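Local coordinates for protein AvtR (Acidianus filamentous virus 6, PDB 4HV0) that regulates transcription in a lipothrixvirus of hyperthermophilic archaea, probably by binding DNA through a ribbon-helix-helix fold, at residues E11-K16 and R90-M95. Numbering follows the deposited sequence.
Sequences EFLKKK and RFLKEM
Phe-12 and Leu-13 of helix 7-19 meet Leu-92 and Met-95 of helix 88-97, with the two backbones well apart: the CA atoms of Leu-13 and Leu-92, among the nearest pairs, are 9.2 Å from each other. At this spacing the helices touch through the ends of apolar side chains, burying 126 Å² between the segments, both sides summed. Met-95, present as selenomethionine, has an unbranched, flexible chain that can bring its methyl to the ring. Its CG lies anti to the backbone N (chi1 -164°) and the chain bends at its last torsion (chi3 82°), carrying CE to 3.7 Å from CE2 of Phe-12. The two side chains cross at about a right angle, and the methyl meets the ring obliquely. The broad, flat ring of Phe-12 also packs within its own helix, where CG of Lys-16 rests over the rim of one face. The buried leucines meet more loosely, CD1 of Leu-13 standing 4.5 Å from CD1 of Leu-92; their compact methyls need no polar partner. Leu-13 also packs on Val-24 and Val-27, and Met-95 on Ile-31 and Tyr-35, so helix 24-36 joins the same apolar cluster. The contact thus packs the C-terminal helix against the first helix of the N-terminal ribbon-helix-helix motif. Strand 60-65, antiparallel to strand 3-6, is likewise followed by two helices, a topology that resembles, within one chain, the pairing of two such units in a dimer.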
ATOM      1  N   GLU A  11      -7.651  -6.266   3.739  1.00 86.20           N
ATOM      2  CA  GLU A  11      -9.110  -6.279   3.625  1.00 94.65           C
ATOM      3  C   GLU A  11      -9.566  -4.877   3.241  1.00 93.61           C
ATOM      4  O   GLU A  11     -10.303  -4.700   2.258  1.00 94.63           O
ATOM      5  CB  GLU A  11      -9.817  -6.737   4.920  1.00 92.45           C
ATOM      6  CG  GLU A  11      -9.485  -8.142   5.413  1.00 98.05           C
ATOM      7  CD  GLU A  11      -9.541  -9.225   4.341  1.00104.21           C
ATOM      8  OE1 GLU A  11     -10.404  -9.184   3.443  1.00109.59           O
ATOM      9  OE2 GLU A  11      -8.695 -10.146   4.389  1.00117.30           O
ATOM     10  N   PHE A  12      -9.096  -3.888   3.998  1.00 87.86           N
ATOM     11  CA  PHE A  12      -9.442  -2.504   3.732  1.00 81.72           C
ATOM     12  C   PHE A  12      -9.121  -2.080   2.305  1.00 77.03           C
ATOM     13  O   PHE A  12      -9.952  -1.493   1.639  1.00 79.11           O
ATOM     14  CB  PHE A  12      -8.728  -1.577   4.692  1.00 80.90           C
ATOM     15  CG  PHE A  12      -8.848  -0.137   4.302  1.00 89.08           C
ATOM     16  CD1 PHE A  12      -9.970   0.600   4.668  1.00 88.13           C
ATOM     17  CD2 PHE A  12      -7.857   0.481   3.539  1.00 90.59           C
ATOM     18  CE1 PHE A  12     -10.099   1.930   4.305  1.00 78.82           C
ATOM     19  CE2 PHE A  12      -7.985   1.817   3.166  1.00 91.56           C
ATOM     20  CZ  PHE A  12      -9.109   2.538   3.552  1.00 85.65           C
ATOM     21  N   LEU A  13      -7.928  -2.390   1.831  1.00 72.66           N
ATOM     22  CA  LEU A  13      -7.551  -2.048   0.467  1.00 72.24           C
ATOM     23  C   LEU A  13      -8.380  -2.780  -0.569  1.00 79.57           C
ATOM     24  O   LEU A  13      -8.720  -2.221  -1.609  1.00 84.04           O
ATOM     25  CB  LEU A  13      -6.087  -2.392   0.225  1.00 73.14           C
ATOM     26  CG  LEU A  13      -5.035  -1.534   0.942  1.00 73.90           C
ATOM     27  CD1 LEU A  13      -3.639  -2.145   0.744  1.00 75.83           C
ATOM     28  CD2 LEU A  13      -5.068  -0.071   0.504  1.00 66.94           C
ATOM     29  N   LYS A  14      -8.716  -4.032  -0.290  1.00 89.52           N
ATOM     30  CA  LYS A  14      -9.507  -4.831  -1.224  1.00 97.04           C
ATOM     31  C   LYS A  14     -10.923  -4.248  -1.392  1.00 94.96           C
ATOM     32  O   LYS A  14     -11.442  -4.226  -2.512  1.00 92.40           O
ATOM     33  CB  LYS A  14      -9.573  -6.291  -0.756  1.00101.70           C
ATOM     34  CG  LYS A  14      -9.966  -7.286  -1.843  1.00102.14           C
ATOM     35  CD  LYS A  14      -9.512  -8.704  -1.527  1.00103.45           C
ATOM     36  CE  LYS A  14     -10.179  -9.289  -0.287  1.00101.24           C
ATOM     37  NZ  LYS A  14     -11.572  -9.682  -0.624  1.00 93.88           N
ATOM     38  N   LYS A  15     -11.519  -3.782  -0.285  1.00 91.18           N
ATOM     39  CA  LYS A  15     -12.845  -3.154  -0.306  1.00 96.66           C
ATOM     40  C   LYS A  15     -12.863  -1.863  -1.082  1.00 98.41           C
ATOM     41  O   LYS A  15     -13.792  -1.644  -1.836  1.00107.62           O
ATOM     42  CB  LYS A  15     -13.386  -2.884   1.107  1.00 97.53           C
ATOM     43  CG  LYS A  15     -13.827  -4.128   1.875  1.00113.55           C
ATOM     44  CD  LYS A  15     -13.806  -3.902   3.386  1.00117.77           C
ATOM     45  CE  LYS A  15     -14.160  -5.192   4.136  1.00117.04           C
ATOM     46  NZ  LYS A  15     -14.005  -5.159   5.621  1.00118.34           N
ATOM     47  N   LYS A  16     -11.858  -1.008  -0.911  1.00100.44           N
ATOM     48  CA  LYS A  16     -11.798   0.183  -1.741  1.00 97.54           C
ATOM     49  C   LYS A  16     -11.572  -0.223  -3.196  1.00 98.44           C
ATOM     50  O   LYS A  16     -12.183   0.348  -4.079  1.00 93.17           O
ATOM     51  CB  LYS A  16     -10.719   1.170  -1.294  1.00105.82           C
ATOM     52  CG  LYS A  16     -10.953   1.753   0.089  1.00111.00           C
ATOM     53  CD  LYS A  16     -10.532   3.215   0.181  1.00111.16           C
ATOM     54  CE  LYS A  16     -11.645   4.153  -0.276  1.00114.40           C
ATOM     55  NZ  LYS A  16     -11.587   5.454   0.444  1.00114.80           N
ATOM     56  N   ARG A  90       2.414   0.221   8.532  1.00 41.13           N
ATOM     57  CA  ARG A  90       1.960   0.960   9.674  1.00 40.62           C
ATOM     58  C   ARG A  90       1.317   2.307   9.234  1.00 46.06           C
ATOM     59  O   ARG A  90       0.325   2.716   9.815  1.00 43.10           O
ATOM     60  CB  ARG A  90       3.089   1.236  10.644  1.00 41.47           C
ATOM     61  CG  ARG A  90       2.610   1.833  11.975  1.00 36.44           C
ATOM     62  CD  ARG A  90       3.820   2.127  12.823  1.00 39.85           C
ATOM     63  NE  ARG A  90       3.942   3.571  13.030  1.00 47.54           N
ATOM     64  CZ  ARG A  90       5.068   4.268  13.042  1.00 47.70           C
ATOM     65  NH1 ARG A  90       6.229   3.691  12.867  1.00 53.39           N
ATOM     66  NH2 ARG A  90       5.023   5.560  13.239  1.00 56.96           N
ATOM     67  N   PHE A  91       1.871   2.948   8.206  1.00 39.47           N
ATOM     68  CA  PHE A  91       1.297   4.167   7.681  1.00 49.05           C
ATOM     69  C   PHE A  91      -0.133   3.925   7.181  1.00 48.05           C
ATOM     70  O   PHE A  91      -1.048   4.605   7.591  1.00 50.23           O
ATOM     71  CB  PHE A  91       2.216   4.677   6.572  1.00 52.69           C
ATOM     72  CG  PHE A  91       1.687   5.814   5.784  1.00 51.97           C
ATOM     73  CD1 PHE A  91       1.929   7.107   6.172  1.00 61.07           C
ATOM     74  CD2 PHE A  91       1.058   5.588   4.580  1.00 62.85           C
ATOM     75  CE1 PHE A  91       1.471   8.162   5.407  1.00 70.67           C
ATOM     76  CE2 PHE A  91       0.612   6.633   3.795  1.00 63.99           C
ATOM     77  CZ  PHE A  91       0.812   7.920   4.208  1.00 63.20           C
ATOM     78  N   LEU A  92      -0.326   2.907   6.355  1.00 50.76           N
ATOM     79  CA  LEU A  92      -1.674   2.552   5.899  1.00 56.66           C
ATOM     80  C   LEU A  92      -2.594   2.145   7.056  1.00 57.51           C
ATOM     81  O   LEU A  92      -3.769   2.473   7.056  1.00 65.66           O
ATOM     82  CB  LEU A  92      -1.626   1.407   4.897  1.00 50.19           C
ATOM     83  CG  LEU A  92      -0.892   1.666   3.599  1.00 48.70           C
ATOM     84  CD1 LEU A  92      -0.610   0.351   2.913  1.00 45.19           C
ATOM     85  CD2 LEU A  92      -1.751   2.562   2.713  1.00 49.44           C
ATOM     86  N   LYS A  93      -2.049   1.474   8.060  1.00 56.87           N
ATOM     87  CA  LYS A  93      -2.837   1.069   9.233  1.00 64.95           C
ATOM     88  C   LYS A  93      -3.340   2.272  10.032  1.00 62.92           C
ATOM     89  O   LYS A  93      -4.466   2.283  10.497  1.00 72.88           O
ATOM     90  CB  LYS A  93      -1.990   0.154  10.127  1.00 68.26           C
ATOM     91  CG  LYS A  93      -2.740  -0.726  11.099  1.00 68.02           C
ATOM     92  CD  LYS A  93      -1.839  -1.842  11.659  1.00 86.15           C
ATOM     93  CE  LYS A  93      -0.577  -1.344  12.405  1.00 86.93           C
ATOM     94  NZ  LYS A  93       0.367  -2.377  12.949  1.00 81.96           N
ATOM     95  N   GLU A  94      -2.498   3.285  10.191  1.00 64.35           N
ATOM     96  CA  GLU A  94      -2.882   4.492  10.914  1.00 63.65           C
ATOM     97  C   GLU A  94      -3.912   5.328  10.163  1.00 63.95           C
ATOM     98  O   GLU A  94      -4.695   6.063  10.755  1.00 70.95           O
ATOM     99  CB  GLU A  94      -1.652   5.361  11.168  1.00 62.74           C
ATOM    100  CG  GLU A  94      -0.660   4.745  12.144  1.00 63.58           C
ATOM    101  CD  GLU A  94       0.498   5.662  12.455  1.00 73.95           C
ATOM    102  OE1 GLU A  94       0.458   6.867  12.056  1.00 90.44           O
ATOM    103  OE2 GLU A  94       1.437   5.194  13.122  1.00 78.02           O
HETATM  104  N   MSE A  95      -3.854   5.258   8.849  1.00 72.87           N
HETATM  105  CA  MSE A  95      -4.755   5.976   7.986  1.00 73.01           C
HETATM  106  C   MSE A  95      -6.111   5.323   8.064  1.00 78.68           C
HETATM  107  O   MSE A  95      -7.113   6.012   8.131  1.00 92.02           O
HETATM  108  CB  MSE A  95      -4.122   5.815   6.624  1.00 63.85           C
HETATM  109  CG  MSE A  95      -4.707   6.820   5.689  1.00 68.42           C
HETATM  110 SE   MSE A  95      -4.307   6.042   3.947  0.50 75.33          SE
HETATM  111  CE  MSE A  95      -5.769   4.743   3.777  1.00 76.04           C
TER